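Local coordinates for protein peptidoglycan N-acetylglucosamine deacetylase (Bacillus cereus, PDB 5O6Y) that removes the acetyl group from N-acetylglucosamine residues of bacterial cell-wall peptidoglycan in a zinc-dependent hydrolysis, and also acts on soluble chitin substrates and N-acetylchitooligomers, at residues 142-147 and 169-174; 26-31 and 51-56; 43-48 and 186-191; 10-15 and 136-141. One frame throughout, in Å; residues are numbered along the deposited sequence. Where two conformers were deposited one is given.

Contact 1: residues 142-147 and 169-174. With 5YA (4-naphthalen-1-yl-~{N}-oxidanyl-benzamide), chain C.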
# COMPACT_ATOMS: atom_id res chain seq x y z
N SER B 142 3.30 -5.36 -8.03
CA SER B 142 4.03 -6.21 -8.95
C SER B 142 4.56 -7.49 -8.31
O SER B 142 4.91 -8.42 -9.04
CB SER B 142 5.22 -5.45 -9.56
OG SER B 142 4.82 -4.74 -10.72
N VAL B 143 4.64 -7.55 -6.98
CA VAL B 143 5.14 -8.72 -6.27
C VAL B 143 4.15 -9.05 -5.16
O VAL B 143 3.91 -8.21 -4.28
CB VAL B 143 6.55 -8.50 -5.70
CG1 VAL B 143 7.04 -9.77 -5.02
CG2 VAL B 143 7.52 -8.07 -6.79
N ASP B 144 3.59 -10.25 -5.20
CA ASP B 144 2.59 -10.69 -4.23
C ASP B 144 3.24 -11.68 -3.27
O ASP B 144 3.64 -12.78 -3.68
CB ASP B 144 1.39 -11.33 -4.93
CG ASP B 144 0.15 -11.35 -4.06
OD1 ASP B 144 -0.93 -10.96 -4.55
OD2 ASP B 144 0.25 -11.74 -2.87
N THR B 145 3.35 -11.29 -2.00
CA THR B 145 3.90 -12.19 -0.99
C THR B 145 2.91 -13.26 -0.55
O THR B 145 3.31 -14.17 0.19
CB THR B 145 4.34 -11.39 0.25
OG1 THR B 145 3.18 -10.92 0.95
CG2 THR B 145 5.19 -10.20 -0.16
N VAL B 146 1.65 -13.18 -1.00
CA VAL B 146 0.52 -14.01 -0.57
C VAL B 146 0.60 -14.31 0.93
O VAL B 146 0.31 -15.42 1.38
CB VAL B 146 0.40 -15.31 -1.40
CG1 VAL B 146 0.14 -14.97 -2.86
CG2 VAL B 146 1.63 -16.21 -1.27
N ASP B 147 0.97 -13.29 1.72
CA ASP B 147 1.17 -13.48 3.15
C ASP B 147 -0.13 -13.76 3.89
O ASP B 147 -0.10 -14.36 4.97
CB ASP B 147 1.86 -12.26 3.75
CG ASP B 147 1.09 -10.97 3.50
OD1 ASP B 147 0.08 -11.01 2.76
OD2 ASP B 147 1.50 -9.92 4.04
N VAL B 169 6.67 -3.13 -6.76
CA VAL B 169 5.75 -2.71 -5.71
C VAL B 169 5.31 -3.97 -4.98
O VAL B 169 4.55 -4.78 -5.53
CB VAL B 169 4.55 -1.94 -6.27
CG1 VAL B 169 3.58 -1.57 -5.16
CG2 VAL B 169 5.02 -0.70 -7.02
N ILE B 170 5.78 -4.13 -3.75
CA ILE B 170 5.57 -5.36 -2.99
C ILE B 170 4.34 -5.18 -2.10
O ILE B 170 4.16 -4.14 -1.47
CB ILE B 170 6.82 -5.71 -2.16
CG1 ILE B 170 8.06 -5.68 -3.06
CG2 ILE B 170 6.67 -7.07 -1.52
CD1 ILE B 170 9.37 -5.83 -2.32
N LEU B 171 3.50 -6.21 -2.06
CA LEU B 171 2.23 -6.18 -1.33
C LEU B 171 2.32 -7.08 -0.10
O LEU B 171 2.56 -8.29 -0.23
CB LEU B 171 1.07 -6.61 -2.22
CG LEU B 171 -0.26 -6.88 -1.52
CD1 LEU B 171 -0.80 -5.62 -0.86
CD2 LEU B 171 -1.28 -7.46 -2.49
N GLN B 172 2.11 -6.50 1.07
CA GLN B 172 1.96 -7.24 2.32
C GLN B 172 0.72 -6.73 3.04
O GLN B 172 0.09 -5.75 2.63
CB GLN B 172 3.21 -7.11 3.20
CG GLN B 172 4.43 -7.81 2.63
CD GLN B 172 5.66 -7.64 3.50
OE1 GLN B 172 6.41 -6.68 3.37
NE2 GLN B 172 5.88 -8.60 4.40
N HIS B 173 0.35 -7.41 4.12
CA HIS B 173 -0.88 -7.11 4.83
C HIS B 173 -0.63 -6.93 6.32
O HIS B 173 0.26 -7.57 6.90
CB HIS B 173 -1.94 -8.21 4.62
CG HIS B 173 -2.45 -8.30 3.22
ND1 HIS B 173 -1.93 -9.19 2.30
CD2 HIS B 173 -3.42 -7.61 2.58
CE1 HIS B 173 -2.57 -9.04 1.15
NE2 HIS B 173 -3.47 -8.09 1.29
N SER B 174 -1.41 -6.05 6.93
CA SER B 174 -1.50 -5.87 8.37
C SER B 174 -2.96 -5.96 8.80
O SER B 174 -3.47 -5.13 9.55
CB SER B 174 -0.87 -4.55 8.80
OG SER B 174 -1.41 -3.46 8.06
C1 5YA C . -4.00 -12.77 -5.43
C2 5YA C . -4.11 -11.70 -4.53
C3 5YA C . -5.36 -11.25 -4.12
C4 5YA C . -6.54 -11.87 -4.62
C5 5YA C . -6.43 -12.96 -5.53
C6 5YA C . -5.13 -13.40 -5.94
C7 5YA C . -7.83 -11.43 -4.21
C8 5YA C . -8.97 -12.06 -4.71
O1 5YA C . -5.03 -5.86 -0.50
C9 5YA C . -8.86 -13.12 -5.61
C10 5YA C . -7.61 -13.58 -6.03
C11 5YA C . -5.47 -10.12 -3.16
C12 5YA C . -5.47 -8.82 -3.64
C13 5YA C . -5.58 -7.75 -2.76
N1 5YA C . -6.74 -6.89 0.49
C14 5YA C . -5.68 -7.99 -1.40
C15 5YA C . -5.67 -9.30 -0.92
C16 5YA C . -5.57 -10.36 -1.80
C17 5YA C . -5.79 -6.82 -0.42
O2 5YA C . -6.91 -5.85 1.42

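Contact 2: residues 26-31 and 51-56. With 5YA (4-naphthalen-1-yl-~{N}-oxidanyl-benzamide), chain C.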
# COMPACT_ATOMS: atom_id res chain seq x y z
N THR B 26 4.71 -1.95 0.55
CA THR B 26 3.38 -1.46 0.85
C THR B 26 2.65 -2.44 1.75
O THR B 26 2.91 -3.65 1.72
CB THR B 26 2.54 -1.22 -0.43
OG1 THR B 26 2.23 -2.48 -1.04
CG2 THR B 26 3.30 -0.36 -1.43
N PHE B 27 1.73 -1.92 2.56
CA PHE B 27 0.98 -2.72 3.52
C PHE B 27 -0.48 -2.32 3.49
O PHE B 27 -0.81 -1.13 3.57
CB PHE B 27 1.55 -2.54 4.94
CG PHE B 27 2.99 -2.96 5.07
CD1 PHE B 27 4.00 -2.03 4.94
CD2 PHE B 27 3.32 -4.28 5.32
CE1 PHE B 27 5.32 -2.41 5.06
CE2 PHE B 27 4.64 -4.67 5.44
CZ PHE B 27 5.64 -3.73 5.31
N ASP B 28 -1.36 -3.32 3.40
CA ASP B 28 -2.79 -3.10 3.29
C ASP B 28 -3.52 -3.58 4.54
O ASP B 28 -2.97 -4.31 5.37
CB ASP B 28 -3.37 -3.82 2.07
CG ASP B 28 -2.97 -3.16 0.77
OD1 ASP B 28 -2.01 -2.36 0.76
OD2 ASP B 28 -3.64 -3.45 -0.25
N ASP B 29 -4.78 -3.16 4.66
CA ASP B 29 -5.78 -3.56 5.63
C ASP B 29 -5.54 -2.98 7.02
O ASP B 29 -6.38 -3.16 7.90
CB ASP B 29 -5.93 -5.09 5.76
CG ASP B 29 -6.39 -5.74 4.47
OD1 ASP B 29 -6.66 -5.00 3.50
OD2 ASP B 29 -6.48 -6.99 4.43
N GLY B 30 -4.43 -2.28 7.26
CA GLY B 30 -4.21 -1.66 8.53
C GLY B 30 -5.13 -0.47 8.75
O GLY B 30 -5.90 -0.08 7.86
N PRO B 31 -5.05 0.14 9.94
CA PRO B 31 -4.18 -0.29 11.04
C PRO B 31 -4.82 -1.34 11.93
O PRO B 31 -6.05 -1.47 11.95
CB PRO B 31 -3.96 1.01 11.81
CG PRO B 31 -5.24 1.74 11.64
CD PRO B 31 -5.75 1.39 10.26
N THR B 51 4.70 2.56 2.52
CA THR B 51 3.39 3.14 2.26
C THR B 51 2.32 2.20 2.79
O THR B 51 2.33 1.00 2.46
CB THR B 51 3.18 3.39 0.76
OG1 THR B 51 4.22 4.24 0.27
CG2 THR B 51 1.83 4.04 0.51
N PHE B 52 1.41 2.72 3.60
CA PHE B 52 0.36 1.93 4.22
C PHE B 52 -0.98 2.33 3.62
O PHE B 52 -1.35 3.51 3.64
CB PHE B 52 0.35 2.14 5.74
CG PHE B 52 1.59 1.63 6.43
CD1 PHE B 52 1.58 0.42 7.09
CD2 PHE B 52 2.76 2.38 6.42
CE1 PHE B 52 2.72 -0.05 7.72
CE2 PHE B 52 3.89 1.92 7.05
CZ PHE B 52 3.87 0.70 7.70
N PHE B 53 -1.70 1.35 3.08
CA PHE B 53 -3.05 1.56 2.56
C PHE B 53 -4.04 1.21 3.67
O PHE B 53 -4.25 0.03 3.97
CB PHE B 53 -3.29 0.74 1.30
CG PHE B 53 -2.62 1.30 0.08
CD1 PHE B 53 -1.41 0.79 -0.36
CD2 PHE B 53 -3.17 2.37 -0.60
CE1 PHE B 53 -0.78 1.31 -1.48
CE2 PHE B 53 -2.55 2.90 -1.72
CZ PHE B 53 -1.36 2.37 -2.16
N LEU B 54 -4.64 2.23 4.27
CA LEU B 54 -5.41 2.09 5.49
C LEU B 54 -6.90 2.00 5.19
O LEU B 54 -7.43 2.78 4.39
CB LEU B 54 -5.14 3.26 6.44
CG LEU B 54 -4.07 3.09 7.52
CD1 LEU B 54 -2.98 2.11 7.10
CD2 LEU B 54 -3.48 4.44 7.91
N LEU B 55 -7.58 1.06 5.85
CA LEU B 55 -9.03 0.99 5.80
C LEU B 55 -9.62 2.05 6.72
O LEU B 55 -9.13 2.29 7.82
CB LEU B 55 -9.51 -0.40 6.22
CG LEU B 55 -9.46 -1.48 5.14
CD1 LEU B 55 -9.73 -2.85 5.74
CD2 LEU B 55 -10.47 -1.16 4.05
N GLY B 56 -10.69 2.69 6.24
CA GLY B 56 -11.32 3.74 7.04
C GLY B 56 -11.90 3.22 8.34
O GLY B 56 -11.74 3.85 9.39
C1 5YA C . -4.00 -12.77 -5.43
C2 5YA C . -4.11 -11.70 -4.53
C3 5YA C . -5.36 -11.25 -4.12
C4 5YA C . -6.54 -11.87 -4.62
C5 5YA C . -6.43 -12.96 -5.53
C6 5YA C . -5.13 -13.40 -5.94
C7 5YA C . -7.83 -11.43 -4.21
C8 5YA C . -8.97 -12.06 -4.71
O1 5YA C . -5.03 -5.86 -0.50
C9 5YA C . -8.86 -13.12 -5.61
C10 5YA C . -7.61 -13.58 -6.03
C11 5YA C . -5.47 -10.12 -3.16
C12 5YA C . -5.47 -8.82 -3.64
C13 5YA C . -5.58 -7.75 -2.76
N1 5YA C . -6.74 -6.89 0.49
C14 5YA C . -5.68 -7.99 -1.40
C15 5YA C . -5.67 -9.30 -0.92
C16 5YA C . -5.57 -10.36 -1.80
C17 5YA C . -5.79 -6.82 -0.42
O2 5YA C . -6.91 -5.85 1.42

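Contact 3: residues 43-48 and 186-191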
# COMPACT_ATOMS: atom_id res chain seq x y z
N LEU B 43 10.55 -1.71 10.37
CA LEU B 43 10.86 -0.70 9.37
C LEU B 43 11.80 0.36 9.93
O LEU B 43 12.68 0.86 9.23
CB LEU B 43 9.58 -0.05 8.83
CG LEU B 43 8.64 -0.93 8.01
CD1 LEU B 43 7.45 -0.12 7.52
CD2 LEU B 43 9.37 -1.58 6.85
N LYS B 44 11.62 0.72 11.21
CA LYS B 44 12.44 1.77 11.80
C LYS B 44 13.87 1.29 12.02
O LYS B 44 14.83 2.00 11.70
CB LYS B 44 11.82 2.24 13.12
CG LYS B 44 12.68 3.21 13.90
CD LYS B 44 11.88 3.90 15.00
CE LYS B 44 11.20 2.89 15.91
NZ LYS B 44 10.29 3.55 16.89
N GLN B 45 14.04 0.08 12.56
CA GLN B 45 15.38 -0.44 12.81
C GLN B 45 16.11 -0.83 11.54
O GLN B 45 17.30 -1.18 11.61
CB GLN B 45 15.31 -1.64 13.76
CG GLN B 45 14.77 -2.91 13.14
CD GLN B 45 14.37 -3.94 14.19
OE1 GLN B 45 14.76 -5.10 14.11
NE2 GLN B 45 13.60 -3.50 15.18
N HIS B 46 15.45 -0.78 10.38
CA HIS B 46 16.10 -0.97 9.10
C HIS B 46 16.22 0.32 8.31
O HIS B 46 16.70 0.29 7.17
CB HIS B 46 15.35 -2.02 8.27
CG HIS B 46 15.55 -3.43 8.74
ND1 HIS B 46 16.73 -4.12 8.56
CD2 HIS B 46 14.71 -4.28 9.39
CE1 HIS B 46 16.61 -5.33 9.08
NE2 HIS B 46 15.39 -5.45 9.58
N ASN B 47 15.80 1.45 8.88
CA ASN B 47 15.86 2.76 8.22
C ASN B 47 15.06 2.76 6.91
O ASN B 47 15.50 3.30 5.89
CB ASN B 47 17.31 3.19 7.98
CG ASN B 47 17.44 4.66 7.63
OD1 ASN B 47 16.66 5.49 8.11
ND2 ASN B 47 18.41 4.99 6.80
N VAL B 48 13.88 2.15 6.94
CA VAL B 48 13.06 1.95 5.76
C VAL B 48 11.72 2.65 5.96
O VAL B 48 11.06 2.45 6.99
CB VAL B 48 12.86 0.46 5.45
CG1 VAL B 48 11.69 0.25 4.51
CG2 VAL B 48 14.13 -0.13 4.86
N ALA B 186 9.56 -11.95 7.98
CA ALA B 186 10.26 -11.93 6.70
C ALA B 186 10.92 -10.59 6.40
O ALA B 186 11.84 -10.54 5.58
CB ALA B 186 9.30 -12.31 5.57
N LEU B 187 10.46 -9.51 7.04
CA LEU B 187 11.07 -8.21 6.82
C LEU B 187 12.55 -8.20 7.20
O LEU B 187 13.35 -7.50 6.56
CB LEU B 187 10.32 -7.13 7.60
CG LEU B 187 8.94 -6.73 7.08
CD1 LEU B 187 8.20 -5.87 8.09
CD2 LEU B 187 9.07 -5.99 5.76
N ASP B 188 12.93 -8.97 8.22
CA ASP B 188 14.33 -9.02 8.64
C ASP B 188 15.23 -9.69 7.62
O ASP B 188 16.45 -9.51 7.66
CB ASP B 188 14.45 -9.74 9.99
CG ASP B 188 13.94 -8.90 11.15
OD1 ASP B 188 14.05 -7.66 11.08
OD2 ASP B 188 13.43 -9.48 12.13
N LYS B 189 14.66 -10.48 6.70
CA LYS B 189 15.43 -11.12 5.64
C LYS B 189 15.26 -10.43 4.29
O LYS B 189 16.22 -10.35 3.52
CB LYS B 189 15.04 -12.59 5.52
CG LYS B 189 14.69 -13.25 6.84
CD LYS B 189 14.23 -14.69 6.64
CE LYS B 189 15.41 -15.63 6.42
NZ LYS B 189 16.27 -15.72 7.64
N ILE B 190 14.06 -9.94 3.99
CA ILE B 190 13.80 -9.30 2.70
C ILE B 190 14.62 -8.03 2.56
O ILE B 190 15.32 -7.83 1.56
CB ILE B 190 12.30 -9.02 2.54
CG1 ILE B 190 11.53 -10.32 2.32
CG2 ILE B 190 12.06 -8.04 1.41
CD1 ILE B 190 10.03 -10.15 2.38
N ILE B 191 14.55 -7.14 3.56
CA ILE B 191 15.18 -5.83 3.43
C ILE B 191 16.69 -5.91 3.27
O ILE B 191 17.23 -5.24 2.38
CB ILE B 191 14.75 -4.92 4.60
CG1 ILE B 191 13.22 -4.82 4.66
CG2 ILE B 191 15.37 -3.54 4.46
CD1 ILE B 191 12.70 -3.98 5.81

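Contact 4: residues 10-15 and 136-141. With 5YA (4-naphthalen-1-yl-~{N}-oxidanyl-benzamide), chain C.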
# COMPACT_ATOMS: atom_id res chain seq x y z
N TYR B 10 -4.69 6.84 -17.71
CA TYR B 10 -5.08 7.30 -16.38
C TYR B 10 -3.87 7.29 -15.46
O TYR B 10 -2.80 6.78 -15.80
CB TYR B 10 -6.20 6.43 -15.79
CG TYR B 10 -7.37 6.23 -16.72
CD1 TYR B 10 -7.56 5.03 -17.39
CD2 TYR B 10 -8.30 7.25 -16.92
CE1 TYR B 10 -8.63 4.85 -18.24
CE2 TYR B 10 -9.37 7.07 -17.76
CZ TYR B 10 -9.54 5.87 -18.42
OH TYR B 10 -10.61 5.71 -19.27
N ALA B 11 -4.06 7.86 -14.27
CA ALA B 11 -3.07 7.79 -13.19
C ALA B 11 -3.21 6.42 -12.54
O ALA B 11 -3.91 6.24 -11.55
CB ALA B 11 -3.28 8.92 -12.19
N TYR B 12 -2.51 5.44 -13.12
CA TYR B 12 -2.72 4.04 -12.78
C TYR B 12 -1.45 3.28 -13.15
O TYR B 12 -0.96 3.41 -14.27
CB TYR B 12 -3.94 3.49 -13.53
CG TYR B 12 -4.25 2.02 -13.34
CD1 TYR B 12 -4.84 1.57 -12.17
CD2 TYR B 12 -4.00 1.10 -14.35
CE1 TYR B 12 -5.14 0.22 -12.00
CE2 TYR B 12 -4.30 -0.23 -14.19
CZ TYR B 12 -4.87 -0.67 -13.01
OH TYR B 12 -5.16 -2.00 -12.86
N ALA B 13 -0.93 2.49 -12.21
CA ALA B 13 0.34 1.82 -12.44
C ALA B 13 0.42 0.56 -11.59
O ALA B 13 -0.25 0.43 -10.57
CB ALA B 13 1.53 2.74 -12.14
N PHE B 14 1.27 -0.36 -12.04
CA PHE B 14 1.59 -1.58 -11.31
C PHE B 14 2.98 -1.57 -10.69
O PHE B 14 3.20 -2.25 -9.68
CB PHE B 14 1.48 -2.80 -12.23
CG PHE B 14 0.08 -3.07 -12.72
CD1 PHE B 14 -0.72 -4.01 -12.10
CD2 PHE B 14 -0.42 -2.38 -13.82
CE1 PHE B 14 -2.01 -4.25 -12.55
CE2 PHE B 14 -1.71 -2.62 -14.27
CZ PHE B 14 -2.50 -3.55 -13.64
N SER B 15 3.92 -0.83 -11.26
CA SER B 15 5.30 -0.81 -10.80
C SER B 15 5.90 0.56 -11.12
O SER B 15 5.25 1.43 -11.70
CB SER B 15 6.11 -1.95 -11.43
OG SER B 15 6.04 -1.91 -12.84
N PHE B 136 -6.34 11.80 -7.96
CA PHE B 136 -5.84 10.62 -7.28
C PHE B 136 -4.89 9.86 -8.19
O PHE B 136 -4.82 10.10 -9.40
CB PHE B 136 -6.99 9.70 -6.85
CG PHE B 136 -7.90 10.27 -5.80
CD1 PHE B 136 -7.56 10.17 -4.45
CD2 PHE B 136 -9.10 10.85 -6.14
CE1 PHE B 136 -8.41 10.68 -3.48
CE2 PHE B 136 -9.95 11.36 -5.17
CZ PHE B 136 -9.60 11.27 -3.84
N MET B 137 -4.15 8.92 -7.60
CA MET B 137 -3.39 7.94 -8.37
C MET B 137 -3.62 6.57 -7.75
O MET B 137 -3.56 6.41 -6.53
CB MET B 137 -1.90 8.26 -8.40
CG MET B 137 -1.10 7.31 -9.29
SD MET B 137 0.60 7.81 -9.60
CE MET B 137 1.12 6.52 -10.73
N ILE B 138 -3.88 5.57 -8.60
CA ILE B 138 -4.13 4.21 -8.16
C ILE B 138 -2.89 3.37 -8.47
O ILE B 138 -2.38 3.39 -9.59
CB ILE B 138 -5.37 3.61 -8.84
CG1 ILE B 138 -6.66 4.16 -8.21
CG2 ILE B 138 -5.36 2.10 -8.74
CD1 ILE B 138 -7.01 5.56 -8.65
N VAL B 139 -2.41 2.65 -7.46
CA VAL B 139 -1.24 1.80 -7.60
C VAL B 139 -1.63 0.39 -7.17
O VAL B 139 -2.09 0.19 -6.04
CB VAL B 139 -0.05 2.31 -6.76
CG1 VAL B 139 1.14 1.37 -6.91
CG2 VAL B 139 0.32 3.72 -7.18
N GLN B 140 -1.47 -0.57 -8.08
CA GLN B 140 -1.65 -1.97 -7.74
C GLN B 140 -0.35 -2.50 -7.14
O GLN B 140 0.20 -1.88 -6.23
CB GLN B 140 -2.05 -2.79 -8.98
CG GLN B 140 -3.27 -2.26 -9.72
CD GLN B 140 -4.59 -2.62 -9.05
OE1 GLN B 140 -4.62 -3.11 -7.92
NE2 GLN B 140 -5.69 -2.39 -9.76
N TRP B 141 0.15 -3.63 -7.64
CA TRP B 141 1.38 -4.20 -7.12
C TRP B 141 1.99 -5.11 -8.17
O TRP B 141 1.30 -5.58 -9.08
CB TRP B 141 1.14 -4.96 -5.81
CG TRP B 141 0.23 -6.15 -5.97
CD1 TRP B 141 0.60 -7.44 -6.20
CD2 TRP B 141 -1.20 -6.14 -5.89
NE1 TRP B 141 -0.51 -8.24 -6.28
CE2 TRP B 141 -1.63 -7.47 -6.10
CE3 TRP B 141 -2.16 -5.15 -5.68
CZ2 TRP B 141 -2.97 -7.83 -6.09
CZ3 TRP B 141 -3.49 -5.50 -5.67
CH2 TRP B 141 -3.89 -6.83 -5.88
C1 5YA C . -4.00 -12.77 -5.43
C2 5YA C . -4.11 -11.70 -4.53
C3 5YA C . -5.36 -11.25 -4.12
C4 5YA C . -6.54 -11.87 -4.62
C5 5YA C . -6.43 -12.96 -5.53
C6 5YA C . -5.13 -13.40 -5.94
C7 5YA C . -7.83 -11.43 -4.21
C8 5YA C . -8.97 -12.06 -4.71
O1 5YA C . -5.03 -5.86 -0.50
C9 5YA C . -8.86 -13.12 -5.61
C10 5YA C . -7.61 -13.58 -6.03
C11 5YA C . -5.47 -10.12 -3.16
C12 5YA C . -5.47 -8.82 -3.64
C13 5YA C . -5.58 -7.75 -2.76
N1 5YA C . -6.74 -6.89 0.49
C14 5YA C . -5.68 -7.99 -1.40
C15 5YA C . -5.67 -9.30 -0.92
C16 5YA C . -5.57 -10.36 -1.80
C17 5YA C . -5.79 -6.82 -0.42
O2 5YA C . -6.91 -5.85 1.42

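Contact 1: residues 142-147 and 169-174
Both oxygens of the D147 carboxylate bind one residue, H173, one at its ring and the other at its backbone. OD1 accepts from ND1 at 2.8 Å, with an N-H...O angle of 179° and the oxygen lying in the ring plane; OD2 takes the amide N of H173, also at 2.8 Å but more bent. Each oxygen offers its syn lone pair, so the carboxylate straddles the two N-H groups, its plane turned 42° from that of the imidazole. D147 reaches them because CG sits between its own N and carbonyl carbon (chi1 57°). S183, from helix 181-196, adds a hydrogen bond to OD2.

Two residues earlier in each segment, T145 OG1 donates to L171 O at 2.9 Å in the carbonyl plane, while T145 CG2 packs on I170 CG2, the two side chains crossing at about a right angle. Upstream the segments run as parallel strands, V143 opposite I170 and D144 opposite L171. V169 O accepts from both S142 N and V143 N, and L171 N returns a bond to V143 O. D144 OD2 accepts from V146 N in an Asx turn, and its OD1 lies 3.3 Å from C2 of the bound hydroxamate's naphthyl group.

Strand 143-144, helix 153-163 and strand 169-173 form a beta-alpha-beta unit that brings D144 and H173 to the bound hydroxamate. H173 is the predicted proton donor: with ND1 held by D147, its NE2 is directed at the hydroxamate, 3.1 Å from C17, a geometry consistent with that role.

Contact 2: residues 26-31 and 51-56
F53 N donates to F27 O at 2.7 Å, and F27 N to T51 O at 3.0 Å, bonds that set T26 beside T51 and F27 beside F52 in parallel strands whose short axes differ by 16°. Past D29 the chain turns a corner, yet L55 N still reaches G30 O at 2.9 Å. At the C-terminal end of strand 22-28, OD2 of D28, the predicted proton acceptor, lies 2.8 Å from O1 of the bound hydroxamate. D28 OD1 instead forms a salt bridge with R117. D29 OD1 is a zinc ligand, alongside H79 and H83, and D29 OD2 accepts from T175.

The D28 carboxylate and the F53 ring point the same way, side by side, with planes 73° apart; OD1 stands 3.4 Å from F53 CD1. On the other face of the sheet F27 and F52 also run alongside each other. Matching first torsions, CG anti to the carbonyl carbon in both, send the two rings the same way; their planes are 23° apart, but slid so far that they barely overlap: F27 CD1 comes over one face of the F52 ring, 3.6 Å from CE1. Farther on, P31, which follows a cis peptide bond, sets CD 3.6 Å from L54 CG, the two side chains crossing at about a right angle.

Helix 35-45 links the strands as a beta-alpha-beta crossover and lays I39, L40 and L43 on the two phenylalanines. Helix 63-71 meets P31, F52 and L54, while strand 169-173 pairs with the other edge of strand 22-28.

Contact 3: residues 43-48 and 186-191
The imidazole of H46 has I191 over one face and D188 at its edge. CB of I191 stands above that face, and its CD1 approaches H46 CD2 to 4.1 Å. In the ring plane, D188 OD1 accepts from NE2 at 3.0 Å with an N-H...O angle of 169°. The oxygen uses its anti lone pair, and the carboxylate is turned 49° from the ring, the two side chains crossing at about a right angle. H46 CG is anti to its carbonyl carbon (chi1 -73°), which carries the ring from the end of helix 35-45 toward helix 181-196.

Beside this polar pair the contact is aliphatic. I191 CG2 packs against V48 CG2 at 3.7 Å and its CD1 meets L43 CD2 at 4.2 Å, so one isoleucine touches three residues of the segment 43-48. N47, with positive phi, ends helix 35-45 in a Schellman motif: V48 N bonds back to L43 O and N47 N to K44 O, and the reversal brings V48 round to I191. F201 of strand 200-201 backs both V48 and I191, while L43 and L187 both rest on F27 of strand 22-28.

D188 OD2 has a salt bridge to K42, one helical turn before H46, so the carboxylate ties to helix 35-45 and its terminus by both oxygens. The carboxylate might favour a protonated H46, though K42 would weaken that pull; the charge is not seen.

Contact 4: residues 10-15 and 136-141
Q140 passes from the F14 ring to the Y12 hydroxyl across this contact. Its CB lies 3.6 Å from F14 CD1. CG, anti to the carbonyl carbon, sits between the two aromatics, 3.7 Å from F14 CE1 and equally far from Y12 OH. There the chain bends (chi2 -78°), so CD comes up to the Y12 hydroxyl and NE2 donates to Y12 OH at 3.2 Å, with OH slightly tilted from the amide plane. NE2 also donates to G121 O, its stronger partner. The amide is turned 87° from the Y12 ring but only 24° from that of F14, which runs alongside.

These side chains flank parallel strands 12-13 and 137-139; with 115-116 they make a small three-stranded sheet, 137-139 in the middle. A11 O takes I138 N in a nearly straight bond, I138 O takes A13 N, and A13 O takes Q140 N at 2.9 Å.

On the Y12 face, I138 CG2 meets the ring edge 3.5 Å from CD1. Across the sheet, M137 extends until its CE is 4.1 Å from A13 CB. Next to Q140, W141 turns away from segment 10-15 and places CH2 3.4 Å from C12 of the hydroxamate's central benzamide ring.

Contacts 1 and 2 adjoin in one parallel sheet, centres about 12 Å apart, because strand 169-173 pairs with strand 22-28; T26 OG1 lies 2.6 Å from I170 O and S174 N 2.8 Å from D28 O. Together they bring H173, D28 and the zinc ligand D29 to the hydroxamate. Contact 4, in the small separate sheet, adds W141 to the same pocket and runs straight into contact 1, where V169 O lies 3.4 Å from W141 CB. Contact 3 stays outside the pocket but touches the sheet through side chains of contacts 1 and 2: L43 CD1 comes within 3.7 Å of F52 CZ, and L187 CD2 within 3.6 Å of Q172 OE1. Contacts 3 and 4 are farthest apart, about 25 Å between centres.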